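Local coordinates for nisin biosynthesis protein NisC (PDB 2G0D), which acts as the nisin cyclase, a zinc-containing enzyme that closes the thioether (lanthionine) rings of the lantibiotic nisin during its maturation, at residues Y115-K120 against D156-L161. Numbering follows the deposited sequence.
Sequences YFVREK and DDLKIL
Leu161, which meets Arg118 across the contact, has its own backbone N hydrogen-bonded to Asp157 O at 2.9 Å within its helix. No hydrogen bond joins 115-120 to 156-161, so the evidence for association is apolar packing, with 135 Å² buried in total over both sides. The packing is tightest at a single methyl: Leu158 CD1 lies 3.7 Å from Val117 CG1 and nearly as close to Val117 CB, lying over the CB-CG1 bond. The two side chains cross at about a right angle. Val117 holds CG1 anti to its backbone N (chi1 170°), which sets that methyl beside the carbonyl carbon and against the leucine. On the more exposed margin, Leu161 CD2 approaches the backbone of Arg118, 4.4 Å from its CA, a looser contact in which the guanidinium takes no part. The nearest CA atoms, those of Arg118 and Leu158, are 7.7 Å apart. Within the alpha toroid, helix 140-147 extends the buried side, with Leu140 and Ile143 against Val117 and Leu147 against Leu158, while Leu161 also touches Ile121, farther along helix 100-122.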
ATOM      1  N   TYR A 115      18.895  10.062  -1.113  1.00 27.30           N
ATOM      2  CA  TYR A 115      19.011  11.400  -1.743  1.00 27.21           C
ATOM      3  C   TYR A 115      17.627  12.043  -1.997  1.00 27.14           C
ATOM      4  O   TYR A 115      17.385  13.184  -1.596  1.00 26.61           O
ATOM      5  CB  TYR A 115      19.790  11.352  -3.075  1.00 26.70           C
ATOM      6  CG  TYR A 115      19.514  12.573  -3.939  1.00 26.39           C
ATOM      7  CD1 TYR A 115      19.978  13.831  -3.559  1.00 23.99           C
ATOM      8  CD2 TYR A 115      18.749  12.479  -5.104  1.00 26.90           C
ATOM      9  CE1 TYR A 115      19.718  14.960  -4.317  1.00 25.91           C
ATOM     10  CE2 TYR A 115      18.483  13.630  -5.887  1.00 26.54           C
ATOM     11  CZ  TYR A 115      18.971  14.857  -5.476  1.00 25.43           C
ATOM     12  OH  TYR A 115      18.725  15.993  -6.213  1.00 25.51           O
ATOM     13  N   PHE A 116      16.745  11.311  -2.681  1.00 27.52           N
ATOM     14  CA  PHE A 116      15.398  11.801  -2.990  1.00 27.79           C
ATOM     15  C   PHE A 116      14.618  12.235  -1.744  1.00 28.11           C
ATOM     16  O   PHE A 116      14.041  13.334  -1.703  1.00 28.45           O
ATOM     17  CB  PHE A 116      14.585  10.763  -3.771  1.00 28.10           C
ATOM     18  CG  PHE A 116      13.138  11.160  -3.973  1.00 27.25           C
ATOM     19  CD1 PHE A 116      12.794  12.099  -4.948  1.00 29.11           C
ATOM     20  CD2 PHE A 116      12.135  10.634  -3.157  1.00 27.55           C
ATOM     21  CE1 PHE A 116      11.457  12.495  -5.121  1.00 30.01           C
ATOM     22  CE2 PHE A 116      10.784  11.021  -3.326  1.00 28.07           C
ATOM     23  CZ  PHE A 116      10.446  11.942  -4.307  1.00 27.68           C
ATOM     24  N   VAL A 117      14.594  11.378  -0.729  1.00 28.30           N
ATOM     25  CA  VAL A 117      13.837  11.688   0.480  1.00 28.79           C
ATOM     26  C   VAL A 117      14.411  12.912   1.204  1.00 29.88           C
ATOM     27  O   VAL A 117      13.689  13.843   1.541  1.00 29.61           O
ATOM     28  CB  VAL A 117      13.732  10.450   1.417  1.00 28.70           C
ATOM     29  CG1 VAL A 117      13.159  10.829   2.770  1.00 26.46           C
ATOM     30  CG2 VAL A 117      12.862   9.385   0.769  1.00 28.14           C
ATOM     31  N   ARG A 118      15.719  12.901   1.405  1.00 31.60           N
ATOM     32  CA  ARG A 118      16.409  13.974   2.094  1.00 34.21           C
ATOM     33  C   ARG A 118      16.164  15.310   1.377  1.00 34.29           C
ATOM     34  O   ARG A 118      15.929  16.345   2.020  1.00 34.52           O
ATOM     35  CB  ARG A 118      17.896  13.630   2.201  1.00 34.62           C
ATOM     36  CG  ARG A 118      18.697  14.597   3.017  1.00 40.20           C
ATOM     37  CD  ARG A 118      19.934  13.927   3.664  1.00 46.35           C
ATOM     38  NE  ARG A 118      20.785  14.916   4.349  1.00 48.16           N
ATOM     39  CZ  ARG A 118      22.034  14.700   4.774  1.00 49.65           C
ATOM     40  NH1 ARG A 118      22.630  13.517   4.595  1.00 48.04           N
ATOM     41  NH2 ARG A 118      22.696  15.686   5.382  1.00 50.25           N
ATOM     42  N   GLU A 119      16.190  15.276   0.047  1.00 34.41           N
ATOM     43  CA  GLU A 119      15.903  16.464  -0.764  1.00 34.92           C
ATOM     44  C   GLU A 119      14.433  16.884  -0.628  1.00 35.09           C
ATOM     45  O   GLU A 119      14.135  18.061  -0.521  1.00 34.93           O
ATOM     46  CB  GLU A 119      16.292  16.206  -2.228  1.00 34.91           C
ATOM     47  CG  GLU A 119      16.113  17.365  -3.209  1.00 35.15           C
ATOM     48  CD  GLU A 119      16.850  18.655  -2.809  1.00 34.00           C
ATOM     49  OE1 GLU A 119      17.857  18.611  -2.070  1.00 32.54           O
ATOM     50  OE2 GLU A 119      16.401  19.726  -3.250  1.00 34.60           O
ATOM     51  N   LYS A 120      13.515  15.917  -0.598  1.00 35.87           N
ATOM     52  CA  LYS A 120      12.092  16.233  -0.407  1.00 36.32           C
ATOM     53  C   LYS A 120      11.781  16.905   0.940  1.00 36.29           C
ATOM     54  O   LYS A 120      11.004  17.867   1.005  1.00 35.76           O
ATOM     55  CB  LYS A 120      11.238  14.981  -0.561  1.00 36.55           C
ATOM     56  CG  LYS A 120       9.768  15.276  -0.771  1.00 38.20           C
ATOM     57  CD  LYS A 120       9.512  15.770  -2.193  1.00 42.17           C
ATOM     58  CE  LYS A 120       8.069  15.500  -2.636  1.00 44.54           C
ATOM     59  NZ  LYS A 120       7.768  16.272  -3.892  1.00 46.22           N
ATOM     60  N   ASP A 156      19.502   3.879   9.113  1.00 31.68           N
ATOM     61  CA  ASP A 156      18.873   4.181  10.385  1.00 31.14           C
ATOM     62  C   ASP A 156      18.545   5.651  10.477  1.00 30.41           C
ATOM     63  O   ASP A 156      17.437   6.029  10.884  1.00 30.08           O
ATOM     64  CB  ASP A 156      19.771   3.734  11.551  1.00 31.33           C
ATOM     65  CG  ASP A 156      19.720   2.204  11.784  1.00 32.95           C
ATOM     66  OD1 ASP A 156      18.947   1.488  11.096  1.00 33.36           O
ATOM     67  OD2 ASP A 156      20.463   1.712  12.654  1.00 35.51           O
ATOM     68  N   ASP A 157      19.486   6.476  10.051  1.00 29.90           N
ATOM     69  CA  ASP A 157      19.301   7.918  10.100  1.00 30.44           C
ATOM     70  C   ASP A 157      18.150   8.365   9.202  1.00 29.54           C
ATOM     71  O   ASP A 157      17.291   9.103   9.658  1.00 29.70           O
ATOM     72  CB  ASP A 157      20.612   8.673   9.799  1.00 30.58           C
ATOM     73  CG  ASP A 157      21.620   8.548  10.917  1.00 33.15           C
ATOM     74  OD1 ASP A 157      21.222   8.562  12.100  1.00 36.12           O
ATOM     75  OD2 ASP A 157      22.833   8.438  10.631  1.00 38.53           O
ATOM     76  N   LEU A 158      18.138   7.891   7.953  1.00 29.13           N
ATOM     77  CA  LEU A 158      17.064   8.135   7.003  1.00 29.52           C
ATOM     78  C   LEU A 158      15.687   7.715   7.568  1.00 30.03           C
ATOM     79  O   LEU A 158      14.700   8.458   7.454  1.00 30.90           O
ATOM     80  CB  LEU A 158      17.361   7.378   5.686  1.00 29.57           C
ATOM     81  CG  LEU A 158      16.284   7.272   4.584  1.00 30.22           C
ATOM     82  CD1 LEU A 158      15.851   8.665   4.067  1.00 32.19           C
ATOM     83  CD2 LEU A 158      16.730   6.390   3.427  1.00 29.61           C
ATOM     84  N   LYS A 159      15.627   6.520   8.161  1.00 29.61           N
ATOM     85  CA  LYS A 159      14.382   5.977   8.729  1.00 29.17           C
ATOM     86  C   LYS A 159      13.832   6.893   9.799  1.00 29.93           C
ATOM     87  O   LYS A 159      12.652   7.237   9.784  1.00 30.03           O
ATOM     88  CB  LYS A 159      14.612   4.579   9.271  1.00 28.66           C
ATOM     89  CG  LYS A 159      14.607   3.509   8.165  1.00 29.02           C
ATOM     90  CD  LYS A 159      15.113   2.146   8.701  1.00 27.79           C
ATOM     91  CE  LYS A 159      15.234   1.165   7.547  1.00 28.76           C
ATOM     92  NZ  LYS A 159      15.699  -0.157   7.984  1.00 23.18           N
ATOM     93  N   ILE A 160      14.724   7.341  10.687  1.00 31.05           N
ATOM     94  CA  ILE A 160      14.375   8.210  11.801  1.00 31.55           C
ATOM     95  C   ILE A 160      13.946   9.600  11.315  1.00 31.03           C
ATOM     96  O   ILE A 160      12.992  10.185  11.846  1.00 31.11           O
ATOM     97  CB  ILE A 160      15.548   8.231  12.817  1.00 32.43           C
ATOM     98  CG1 ILE A 160      15.493   6.944  13.650  1.00 34.40           C
ATOM     99  CG2 ILE A 160      15.539   9.485  13.699  1.00 32.66           C
ATOM    100  CD1 ILE A 160      16.885   6.454  14.069  1.00 38.63           C
ATOM    101  N   LEU A 161      14.640  10.099  10.290  1.00 30.54           N
ATOM    102  CA  LEU A 161      14.305  11.364   9.636  1.00 29.88           C
ATOM    103  C   LEU A 161      12.883  11.345   9.081  1.00 29.34           C
ATOM    104  O   LEU A 161      12.126  12.294   9.301  1.00 29.32           O
ATOM    105  CB  LEU A 161      15.306  11.686   8.505  1.00 29.54           C
ATOM    106  CG  LEU A 161      15.137  13.030   7.780  1.00 29.42           C
ATOM    107  CD1 LEU A 161      15.775  14.191   8.580  1.00 28.54           C
ATOM    108  CD2 LEU A 161      15.737  12.947   6.365  1.00 29.55           C
TER